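Local atomic coordinates of acetyl-xylan esterase (Streptomyces lividans, PDB entry 2CC0), a protein that probably removes acetyl groups from acetylated xylan of plant cell walls, as a metal-dependent esterase of carbohydrate esterase family 4. Residues Arg32-Ala43 with Gly56-His66; Ser21-Leu31 with Leu162-Leu172. All blocks are in the same frame, centred on the assembly; numbering follows the deposited sequence.

Contact 1. Residues Arg32-Ala43 with Gly56-His66; sequences RATMFNQGQYAA and GMWVANHSYTH. With ZN (zinc ion), chain C.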
loop_
_atom_site.group_PDB
_atom_site.type_symbol
_atom_site.label_atom_id
_atom_site.label_comp_id
_atom_site.label_asym_id
_atom_site.label_seq_id
_atom_site.Cartn_x
_atom_site.Cartn_y
_atom_site.Cartn_z
ATOM N N ARG A 32 3.874 -19.380 4.642
ATOM C CA ARG A 32 2.474 -19.114 4.342
ATOM C C ARG A 32 2.429 -18.007 3.298
ATOM O O ARG A 32 3.384 -17.212 3.164
ATOM C CB ARG A 32 1.692 -18.719 5.590
ATOM C CG ARG A 32 1.767 -19.819 6.687
ATOM C CD ARG A 32 1.082 -19.391 7.945
ATOM N NE ARG A 32 -0.366 -19.454 7.758
ATOM C CZ ARG A 32 -1.269 -19.121 8.675
ATOM N NH1 ARG A 32 -0.885 -18.692 9.888
ATOM N NH2 ARG A 32 -2.563 -19.220 8.390
ATOM N N ALA A 33 1.338 -17.968 2.545
ATOM C CA ALA A 33 1.262 -17.027 1.430
ATOM C C ALA A 33 -0.178 -16.766 1.078
ATOM O O ALA A 33 -1.089 -17.489 1.553
ATOM C CB ALA A 33 2.018 -17.595 0.237
ATOM N N THR A 34 -0.387 -15.716 0.276
ATOM C CA THR A 34 -1.698 -15.365 -0.228
ATOM C C THR A 34 -1.813 -15.756 -1.690
ATOM O O THR A 34 -0.981 -15.347 -2.520
ATOM C CB THR A 34 -1.989 -13.844 -0.056
ATOM O OG1 THR A 34 -1.858 -13.519 1.313
ATOM C CG2 THR A 34 -3.442 -13.548 -0.490
ATOM N N MET A 35 -2.828 -16.569 -1.982
ATOM C CA MET A 35 -3.061 -17.097 -3.351
ATOM C C MET A 35 -4.155 -16.247 -3.991
ATOM O O MET A 35 -5.327 -16.310 -3.550
ATOM C CB MET A 35 -3.494 -18.576 -3.314
ATOM C CG MET A 35 -2.751 -19.434 -2.252
ATOM S SD MET A 35 -0.951 -19.333 -2.349
ATOM C CE MET A 35 -0.596 -20.539 -3.617
ATOM N N PHE A 36 -3.778 -15.475 -5.030
ATOM C CA PHE A 36 -4.740 -14.623 -5.753
ATOM C C PHE A 36 -5.288 -15.463 -6.910
ATOM O O PHE A 36 -4.697 -15.517 -7.998
ATOM C CB PHE A 36 -4.078 -13.330 -6.230
ATOM C CG PHE A 36 -3.871 -12.336 -5.130
ATOM C CD1 PHE A 36 -2.722 -12.400 -4.327
ATOM C CD2 PHE A 36 -4.842 -11.352 -4.865
ATOM C CE1 PHE A 36 -2.543 -11.465 -3.289
ATOM C CE2 PHE A 36 -4.649 -10.426 -3.833
ATOM C CZ PHE A 36 -3.515 -10.492 -3.056
ATOM N N ASN A 37 -6.379 -16.173 -6.617
ATOM C CA ASN A 37 -6.984 -17.106 -7.593
ATOM C C ASN A 37 -7.858 -16.391 -8.623
ATOM O O ASN A 37 -8.571 -15.431 -8.291
ATOM C CB ASN A 37 -7.881 -18.133 -6.879
ATOM C CG ASN A 37 -7.108 -19.159 -6.043
ATOM O OD1 ASN A 37 -5.856 -19.307 -6.097
ATOM N ND2 ASN A 37 -7.862 -19.927 -5.322
ATOM N N GLN A 38 -7.889 -16.919 -9.849
ATOM C CA GLN A 38 -8.932 -16.489 -10.797
ATOM C C GLN A 38 -10.223 -17.244 -10.485
ATOM O O GLN A 38 -10.194 -18.457 -10.216
ATOM C CB GLN A 38 -8.542 -16.802 -12.240
ATOM C CG GLN A 38 -7.363 -15.939 -12.725
ATOM C CD GLN A 38 -7.088 -16.135 -14.182
ATOM O OE1 GLN A 38 -8.011 -16.386 -14.955
ATOM N NE2 GLN A 38 -5.826 -16.021 -14.572
ATOM N N GLY A 39 -11.343 -16.537 -10.554
ATOM C CA GLY A 39 -12.651 -17.182 -10.270
ATOM C C GLY A 39 -12.904 -18.402 -11.158
ATOM O O GLY A 39 -13.396 -19.435 -10.684
ATOM N N GLN A 40 -12.548 -18.326 -12.444
ATOM C CA GLN A 40 -12.832 -19.478 -13.327
ATOM C C GLN A 40 -12.102 -20.733 -12.853
ATOM O O GLN A 40 -12.628 -21.833 -12.972
ATOM C CB GLN A 40 -12.486 -19.161 -14.787
ATOM C CG GLN A 40 -11.021 -18.927 -15.064
ATOM C CD GLN A 40 -10.769 -18.582 -16.524
ATOM O OE1 GLN A 40 -11.503 -19.046 -17.423
ATOM N NE2 GLN A 40 -9.724 -17.811 -16.781
ATOM N N TYR A 41 -10.880 -20.571 -12.344
ATOM C CA TYR A 41 -10.094 -21.715 -11.854
ATOM C C TYR A 41 -10.544 -22.190 -10.477
ATOM O O TYR A 41 -10.473 -23.395 -10.186
ATOM C CB TYR A 41 -8.593 -21.410 -11.859
ATOM C CG TYR A 41 -8.061 -21.043 -13.240
ATOM C CD1 TYR A 41 -8.542 -21.682 -14.377
ATOM C CD2 TYR A 41 -7.058 -20.061 -13.394
ATOM C CE1 TYR A 41 -8.062 -21.337 -15.665
ATOM C CE2 TYR A 41 -6.580 -19.716 -14.656
ATOM C CZ TYR A 41 -7.085 -20.369 -15.785
ATOM O OH TYR A 41 -6.613 -20.063 -17.050
ATOM N N ALA A 42 -11.003 -21.262 -9.631
ATOM C CA ALA A 42 -11.614 -21.661 -8.347
ATOM C C ALA A 42 -12.869 -22.503 -8.620
ATOM O O ALA A 42 -13.094 -23.528 -7.957
ATOM C CB ALA A 42 -11.966 -20.451 -7.538
ATOM N N ALA A 43 -13.675 -22.074 -9.590
ATOM C CA ALA A 43 -14.905 -22.797 -9.968
ATOM C C ALA A 43 -14.585 -24.193 -10.502
ATOM O O ALA A 43 -15.301 -25.171 -10.205
ATOM C CB ALA A 43 -15.687 -21.979 -11.014
ATOM N N GLY A 56 -2.412 -23.732 4.866
ATOM C CA GLY A 56 -2.136 -22.548 5.684
ATOM C C GLY A 56 -2.064 -21.276 4.858
ATOM O O GLY A 56 -1.537 -20.269 5.328
ATOM N N MET A 57 -2.624 -21.305 3.651
ATOM C CA MET A 57 -2.623 -20.086 2.787
ATOM C C MET A 57 -3.897 -19.259 2.999
ATOM O O MET A 57 -4.898 -19.768 3.513
ATOM C CB MET A 57 -2.525 -20.457 1.293
ATOM C CG MET A 57 -1.402 -21.465 0.953
ATOM S SD MET A 57 0.216 -20.901 1.522
ATOM C CE MET A 57 1.012 -22.440 2.039
ATOM N N TRP A 58 -3.854 -17.999 2.570
ATOM C CA TRP A 58 -5.033 -17.123 2.475
ATOM C C TRP A 58 -5.382 -17.069 1.005
ATOM O O TRP A 58 -4.499 -17.176 0.148
ATOM C CB TRP A 58 -4.732 -15.732 3.030
ATOM C CG TRP A 58 -4.288 -15.845 4.458
ATOM C CD1 TRP A 58 -5.094 -16.024 5.550
ATOM C CD2 TRP A 58 -2.935 -15.858 4.942
ATOM N NE1 TRP A 58 -4.317 -16.134 6.702
ATOM C CE2 TRP A 58 -2.993 -16.037 6.353
ATOM C CE3 TRP A 58 -1.685 -15.733 4.331
ATOM C CZ2 TRP A 58 -1.835 -16.080 7.162
ATOM C CZ3 TRP A 58 -0.531 -15.783 5.134
ATOM C CH2 TRP A 58 -0.618 -15.964 6.541
ATOM N N VAL A 59 -6.666 -16.959 0.717
ATOM C CA VAL A 59 -7.130 -16.993 -0.677
ATOM C C VAL A 59 -7.757 -15.631 -0.979
ATOM O O VAL A 59 -8.561 -15.104 -0.192
ATOM C CB VAL A 59 -8.177 -18.115 -0.910
ATOM C CG1 VAL A 59 -8.537 -18.168 -2.401
ATOM C CG2 VAL A 59 -7.618 -19.456 -0.410
ATOM N N ALA A 60 -7.379 -15.080 -2.127
ATOM C CA ALA A 60 -7.797 -13.749 -2.524
ATOM C C ALA A 60 -8.279 -13.728 -3.974
ATOM O O ALA A 60 -8.163 -14.724 -4.693
ATOM C CB ALA A 60 -6.666 -12.736 -2.298
ATOM N N ASN A 61 -8.881 -12.601 -4.343
ATOM C CA ASN A 61 -9.625 -12.441 -5.619
ATOM C C ASN A 61 -8.718 -11.866 -6.707
ATOM O O ASN A 61 -8.109 -10.800 -6.503
ATOM C CB ASN A 61 -10.837 -11.519 -5.329
ATOM C CG ASN A 61 -11.799 -11.342 -6.507
ATOM O OD1 ASN A 61 -11.399 -11.197 -7.668
ATOM N ND2 ASN A 61 -13.097 -11.252 -6.171
ATOM N N HIS A 62 -8.645 -12.542 -7.858
ATOM C CA HIS A 62 -7.802 -12.079 -8.966
ATOM C C HIS A 62 -8.622 -11.948 -10.276
ATOM O O HIS A 62 -8.059 -12.079 -11.365
ATOM C CB HIS A 62 -6.589 -12.996 -9.151
ATOM C CG HIS A 62 -5.488 -12.418 -10.000
ATOM N ND1 HIS A 62 -5.107 -11.086 -9.959
ATOM C CD2 HIS A 62 -4.645 -13.019 -10.866
ATOM C CE1 HIS A 62 -4.092 -10.891 -10.792
ATOM N NE2 HIS A 62 -3.794 -12.048 -11.356
ATOM N N SER A 63 -9.912 -11.604 -10.134
ATOM C CA SER A 63 -10.909 -11.527 -11.234
ATOM C C SER A 63 -11.312 -12.916 -11.725
ATOM O O SER A 63 -10.709 -13.921 -11.324
ATOM C CB SER A 63 -10.427 -10.673 -12.413
ATOM O OG SER A 63 -9.595 -11.442 -13.280
ATOM N N TYR A 64 -12.330 -12.963 -12.589
ATOM C CA TYR A 64 -12.856 -14.253 -13.051
ATOM C C TYR A 64 -12.064 -14.821 -14.224
ATOM O O TYR A 64 -11.758 -16.018 -14.230
ATOM C CB TYR A 64 -14.352 -14.183 -13.389
ATOM C CG TYR A 64 -15.010 -15.538 -13.274
ATOM C CD1 TYR A 64 -15.448 -16.013 -12.032
ATOM C CD2 TYR A 64 -15.194 -16.354 -14.404
ATOM C CE1 TYR A 64 -16.052 -17.288 -11.897
ATOM C CE2 TYR A 64 -15.786 -17.632 -14.275
ATOM C CZ TYR A 64 -16.212 -18.079 -13.037
ATOM O OH TYR A 64 -16.785 -19.339 -12.920
ATOM N N THR A 65 -11.732 -13.970 -15.191
ATOM C CA THR A 65 -11.095 -14.436 -16.430
ATOM C C THR A 65 -9.780 -13.674 -16.755
ATOM O O THR A 65 -9.226 -13.836 -17.846
ATOM C CB THR A 65 -12.055 -14.261 -17.656
ATOM O OG1 THR A 65 -12.245 -12.861 -17.931
ATOM C CG2 THR A 65 -13.416 -14.942 -17.437
ATOM N N HIS A 66 -9.309 -12.835 -15.830
ATOM C CA HIS A 66 -8.063 -12.085 -15.997
ATOM C C HIS A 66 -8.093 -11.075 -17.183
ATOM O O HIS A 66 -7.138 -11.015 -17.957
ATOM C CB HIS A 66 -6.871 -13.071 -16.125
ATOM C CG HIS A 66 -5.543 -12.488 -15.748
ATOM N ND1 HIS A 66 -4.793 -11.712 -16.603
ATOM C CD2 HIS A 66 -4.818 -12.590 -14.605
ATOM C CE1 HIS A 66 -3.665 -11.363 -16.011
ATOM N NE2 HIS A 66 -3.655 -11.880 -14.799
HETATM ZN ZN ZN C . -2.507 -12.428 -12.976
HETATM O O HOH W 1 -4.882 -20.311 6.378
HETATM O O HOH W 2 -0.780 -12.888 -14.036
#

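Contact 2. Residues Ser21-Leu31 with Leu162-Leu172; sequences SLLNALRQNGL and LAAIPRIAQTL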
loop_
_atom_site.group_PDB
_atom_site.type_symbol
_atom_site.label_atom_id
_atom_site.label_comp_id
_atom_site.label_asym_id
_atom_site.label_seq_id
_atom_site.Cartn_x
_atom_site.Cartn_y
_atom_site.Cartn_z
ATOM N N SER A 21 1.827 -29.165 -5.687
ATOM C CA SER A 21 3.286 -29.218 -5.520
ATOM C C SER A 21 3.821 -27.954 -4.844
ATOM O O SER A 21 4.647 -28.036 -3.944
ATOM C CB SER A 21 3.978 -29.414 -6.869
ATOM O OG SER A 21 3.690 -30.715 -7.377
ATOM N N LEU A 22 3.304 -26.796 -5.268
ATOM C CA LEU A 22 3.678 -25.531 -4.657
ATOM C C LEU A 22 3.274 -25.482 -3.182
ATOM O O LEU A 22 4.066 -25.083 -2.330
ATOM C CB LEU A 22 3.023 -24.369 -5.424
ATOM C CG LEU A 22 3.327 -22.925 -4.967
ATOM C CD1 LEU A 22 4.833 -22.630 -4.987
ATOM C CD2 LEU A 22 2.561 -21.927 -5.852
ATOM N N LEU A 23 2.041 -25.894 -2.889
ATOM C CA LEU A 23 1.570 -25.861 -1.504
ATOM C C LEU A 23 2.426 -26.768 -0.621
ATOM O O LEU A 23 2.786 -26.394 0.500
ATOM C CB LEU A 23 0.100 -26.296 -1.426
ATOM C CG LEU A 23 -0.928 -25.396 -2.095
ATOM C CD1 LEU A 23 -2.322 -26.055 -1.960
ATOM C CD2 LEU A 23 -0.941 -23.992 -1.475
ATOM N N ASN A 24 2.746 -27.953 -1.141
ATOM C CA ASN A 24 3.588 -28.901 -0.395
ATOM C C ASN A 24 4.967 -28.307 -0.101
ATOM O O ASN A 24 5.458 -28.410 1.010
ATOM C CB ASN A 24 3.713 -30.217 -1.155
ATOM C CG ASN A 24 2.426 -31.027 -1.145
ATOM O OD1 ASN A 24 1.482 -30.740 -0.386
ATOM N ND2 ASN A 24 2.373 -32.038 -2.004
ATOM N N ALA A 25 5.567 -27.661 -1.097
ATOM C CA ALA A 25 6.849 -26.985 -0.908
ATOM C C ALA A 25 6.766 -25.871 0.131
ATOM O O ALA A 25 7.614 -25.773 1.017
ATOM C CB ALA A 25 7.398 -26.465 -2.222
ATOM N N LEU A 26 5.748 -25.021 0.015
ATOM C CA LEU A 26 5.574 -23.945 0.996
ATOM C C LEU A 26 5.450 -24.501 2.418
ATOM O O LEU A 26 6.194 -24.085 3.302
ATOM C CB LEU A 26 4.363 -23.065 0.650
ATOM C CG LEU A 26 4.510 -22.218 -0.630
ATOM C CD1 LEU A 26 3.109 -21.804 -1.106
ATOM C CD2 LEU A 26 5.419 -20.976 -0.380
ATOM N N ARG A 27 4.515 -25.435 2.639
ATOM C CA ARG A 27 4.333 -25.976 3.994
ATOM C C ARG A 27 5.603 -26.670 4.505
ATOM O O ARG A 27 5.966 -26.513 5.671
ATOM C CB ARG A 27 3.133 -26.915 4.082
ATOM C CG ARG A 27 2.877 -27.351 5.554
ATOM C CD ARG A 27 1.440 -27.654 5.846
ATOM N NE ARG A 27 1.126 -27.479 7.276
ATOM C CZ ARG A 27 -0.109 -27.294 7.736
ATOM N NH1 ARG A 27 -1.119 -27.265 6.887
ATOM N NH2 ARG A 27 -0.338 -27.160 9.042
ATOM N N GLN A 28 6.282 -27.422 3.644
ATOM C CA GLN A 28 7.497 -28.140 4.082
ATOM C C GLN A 28 8.603 -27.173 4.499
ATOM O O GLN A 28 9.465 -27.510 5.323
ATOM C CB GLN A 28 7.987 -29.094 3.009
ATOM C CG GLN A 28 7.053 -30.269 2.792
ATOM C CD GLN A 28 7.287 -30.943 1.449
ATOM O OE1 GLN A 28 8.330 -30.742 0.822
ATOM N NE2 GLN A 28 6.306 -31.718 0.984
ATOM N N ASN A 29 8.548 -25.956 3.945
ATOM C CA ASN A 29 9.528 -24.929 4.249
ATOM C C ASN A 29 9.023 -23.867 5.225
ATOM O O ASN A 29 9.689 -22.852 5.449
ATOM C CB ASN A 29 10.048 -24.317 2.957
ATOM C CG ASN A 29 10.982 -25.275 2.217
ATOM O OD1 ASN A 29 12.157 -25.372 2.555
ATOM N ND2 ASN A 29 10.456 -25.999 1.239
ATOM N N GLY A 30 7.859 -24.137 5.811
ATOM C CA GLY A 30 7.313 -23.337 6.900
ATOM C C GLY A 30 6.830 -21.976 6.447
ATOM O O GLY A 30 6.873 -21.007 7.218
ATOM N N LEU A 31 6.385 -21.896 5.198
ATOM C CA LEU A 31 5.965 -20.604 4.624
ATOM C C LEU A 31 4.452 -20.558 4.417
ATOM O O LEU A 31 3.826 -21.566 4.055
ATOM C CB LEU A 31 6.654 -20.367 3.270
ATOM C CG LEU A 31 8.174 -20.262 3.222
ATOM C CD1 LEU A 31 8.586 -20.227 1.752
ATOM C CD2 LEU A 31 8.621 -19.014 3.991
ATOM N N LEU A 162 8.569 -22.853 -8.085
ATOM C CA LEU A 162 8.566 -24.049 -7.232
ATOM C C LEU A 162 9.992 -24.382 -6.759
ATOM O O LEU A 162 10.206 -24.679 -5.589
ATOM C CB LEU A 162 7.967 -25.230 -7.991
ATOM C CG LEU A 162 7.985 -26.557 -7.226
ATOM C CD1 LEU A 162 7.075 -26.503 -5.976
ATOM C CD2 LEU A 162 7.538 -27.669 -8.155
ATOM N N ALA A 163 10.970 -24.300 -7.673
ATOM C CA ALA A 163 12.359 -24.643 -7.334
ATOM C C ALA A 163 12.965 -23.679 -6.310
ATOM O O ALA A 163 13.868 -24.043 -5.545
ATOM C CB ALA A 163 13.198 -24.651 -8.576
ATOM N N ALA A 164 12.463 -22.443 -6.322
ATOM C CA ALA A 164 12.955 -21.373 -5.453
ATOM C C ALA A 164 12.521 -21.478 -3.997
ATOM O O ALA A 164 13.126 -20.851 -3.127
ATOM C CB ALA A 164 12.508 -19.998 -6.029
ATOM N N ILE A 165 11.469 -22.249 -3.719
ATOM C CA ILE A 165 10.850 -22.189 -2.387
ATOM C C ILE A 165 11.839 -22.413 -1.209
ATOM O O ILE A 165 11.871 -21.606 -0.288
ATOM C CB ILE A 165 9.587 -23.082 -2.274
ATOM C CG1 ILE A 165 8.526 -22.668 -3.300
ATOM C CG2 ILE A 165 9.048 -23.096 -0.848
ATOM C CD1 ILE A 165 8.106 -21.180 -3.271
ATOM N N PRO A 166 12.650 -23.501 -1.233
ATOM C CA PRO A 166 13.582 -23.625 -0.096
ATOM C C PRO A 166 14.531 -22.426 0.091
ATOM O O PRO A 166 14.705 -21.961 1.218
ATOM C CB PRO A 166 14.367 -24.923 -0.397
ATOM C CG PRO A 166 13.520 -25.659 -1.376
ATOM C CD PRO A 166 12.787 -24.606 -2.194
ATOM N N ARG A 167 15.110 -21.913 -0.994
ATOM C CA ARG A 167 15.980 -20.736 -0.909
ATOM C C ARG A 167 15.248 -19.457 -0.518
ATOM O O ARG A 167 15.836 -18.568 0.113
ATOM C CB ARG A 167 16.751 -20.536 -2.204
ATOM C CG ARG A 167 17.914 -21.525 -2.334
ATOM C CD ARG A 167 18.473 -21.497 -3.743
ATOM N NE ARG A 167 19.140 -20.235 -4.062
ATOM C CZ ARG A 167 19.376 -19.809 -5.305
ATOM N NH1 ARG A 167 19.009 -20.546 -6.354
ATOM N NH2 ARG A 167 19.981 -18.642 -5.503
ATOM N N ILE A 168 13.976 -19.358 -0.864
ATOM C CA ILE A 168 13.150 -18.244 -0.344
ATOM C C ILE A 168 13.046 -18.313 1.192
ATOM O O ILE A 168 13.269 -17.315 1.904
ATOM C CB ILE A 168 11.770 -18.232 -1.020
ATOM C CG1 ILE A 168 11.937 -17.777 -2.494
ATOM C CG2 ILE A 168 10.787 -17.342 -0.235
ATOM C CD1 ILE A 168 10.675 -17.874 -3.363
ATOM N N ALA A 169 12.727 -19.496 1.715
ATOM C CA ALA A 169 12.633 -19.699 3.162
ATOM C C ALA A 169 13.982 -19.351 3.809
ATOM O O ALA A 169 14.021 -18.670 4.833
ATOM C CB ALA A 169 12.232 -21.134 3.472
ATOM N N GLN A 170 15.079 -19.800 3.188
ATOM C CA GLN A 170 16.434 -19.511 3.693
ATOM C C GLN A 170 16.767 -18.040 3.716
ATOM O O GLN A 170 17.320 -17.524 4.703
ATOM C CB GLN A 170 17.467 -20.253 2.837
ATOM C CG GLN A 170 17.418 -21.748 3.063
ATOM C CD GLN A 170 18.140 -22.514 1.981
ATOM O OE1 GLN A 170 19.029 -21.978 1.309
ATOM N NE2 GLN A 170 17.752 -23.773 1.795
ATOM N N THR A 171 16.415 -17.361 2.621
ATOM C CA THR A 171 16.629 -15.925 2.503
ATOM C C THR A 171 15.896 -15.167 3.612
ATOM O O THR A 171 16.481 -14.301 4.270
ATOM C CB THR A 171 16.186 -15.436 1.111
ATOM O OG1 THR A 171 16.973 -16.107 0.122
ATOM C CG2 THR A 171 16.382 -13.914 0.958
ATOM N N LEU A 172 14.616 -15.483 3.815
ATOM C CA LEU A 172 13.837 -14.805 4.841
ATOM C C LEU A 172 14.407 -15.081 6.233
ATOM O O LEU A 172 14.590 -14.152 7.022
ATOM C CB LEU A 172 12.364 -15.204 4.779
ATOM C CG LEU A 172 11.654 -14.720 3.507
ATOM C CD1 LEU A 172 10.202 -15.216 3.554
ATOM C CD2 LEU A 172 11.738 -13.196 3.358
#

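Contact 1. Residues Arg32-Ala43 with Gly56-His66
The guanidinium of Arg32 lies against the Trp58 indole, with Trp58 CZ2 3.4 Å from Arg32 CZ and the two planes 27° apart. A bend at chi3 (75°) turns Arg32 NE to Gly56 O, a nearly straight bond of 2.8 Å on a carbonyl lone pair. The backbones between pair as parallel strands. Ala60 CB sits over one face of the Phe36 ring, 3.7 Å from its centroid, a CH-pi contact. Past the strands, Tyr64 lays one ring face over the start of helix 39-44, with Tyr64 CE1 3.4 Å from Gly39 C. Gly39 matters here, since a side chain would strike the ring. A serine in place of Tyr64 would probably leave the Gly39-Gln40 peptide without that ring packing and Ala43 CB without the hydroxyl it meets. The Gln38 and His66 side chains cross obliquely, amide and ring planes 36° apart; Gln38 NE2, 3.5 Å from His66 CB, also bonds Asp13 OD1. His62 and His66 bind the zinc ion through NE2, Asp13 completing the protein ligands. His62 ND1 bonds Arg100 O, which orients the ring. Strand 34-37 runs between strands 5-12 and 58-61, with helices 46-54 and 74-90 packed against the pair.

Contact 2. Residues Ser21-Leu31 with Leu162-Leu172
Two neighbouring helices of the polysaccharide deacetylase fold pack side by side here, both touching strand 5-12 of the parallel sheet. Helix 21-28 and helix 162-172 run nearly parallel, with axes 9.2 Å apart at an angle of 17°. Ile165 is the central side chain. Its two branches divide the work. Ile165 CG2, anti to the backbone N (chi1 -59°, measured to CG1), faces the helix backbone and lies 3.6 Å from Ala25 O. Ile165 CD1 goes deeper, to Leu26 CD2 and to Leu22 CD1, each 4.0 Å away; the Leu22 and Ile165 side chains cross at about a right angle. Toward the start of the segments, Leu162 CD1 reaches over the Ser21 carbonyl and meets Ala25 CB at 3.8 Å. At the other end, a Schellman motif with Gly30 at C-prime closes the first helix and turns Leu31 back toward its partner. The two methyls of Leu31 part: CD1 touches Ile165, Ile168 and Ala169, while CD2 meets Leu172 CD1 at 4.1 Å. Asn29 lies against Ile165, Pro166 and Ala169. Its ND2 gives a 2.9 Å bond to Ala25 O, with Ala25 O almost in the plane of the Asn29 amide, which fixes the rotation of the group. Asn29 OD1 then rests 3.5 Å from Pro166 CA. The join between the helices is therefore mostly apolar, made largely of the methyl groups of leucine, isoleucine and alanine, and the polar Asn29 turns one amide N-H to its own helix. Cohesion across it rests on close fit and burial of hydrocarbon.

How the contacts relate
From the N terminus the chain makes strand 5-12 and then helix 19-28, the first half of contact 2. Leu31 leads into Arg32, strand 34-37 and the start of helix 39-44, the first half of contact 1. After helix 46-54, strand 58-61 returns beside strand 34-37, so contact 1 closes a short, mainly helical loop. Contact 2 closes only at helix 159-174, after a longer excursion, and contact 1 is nested inside that loop. Their centres are about 19 Å apart, yet they touch: Met57 packs on Leu23, Leu26 and Leu31, and Met35 on Leu23. One contact joins sheet strands and carries two zinc ligands; the other joins helices on the flank of the sheet.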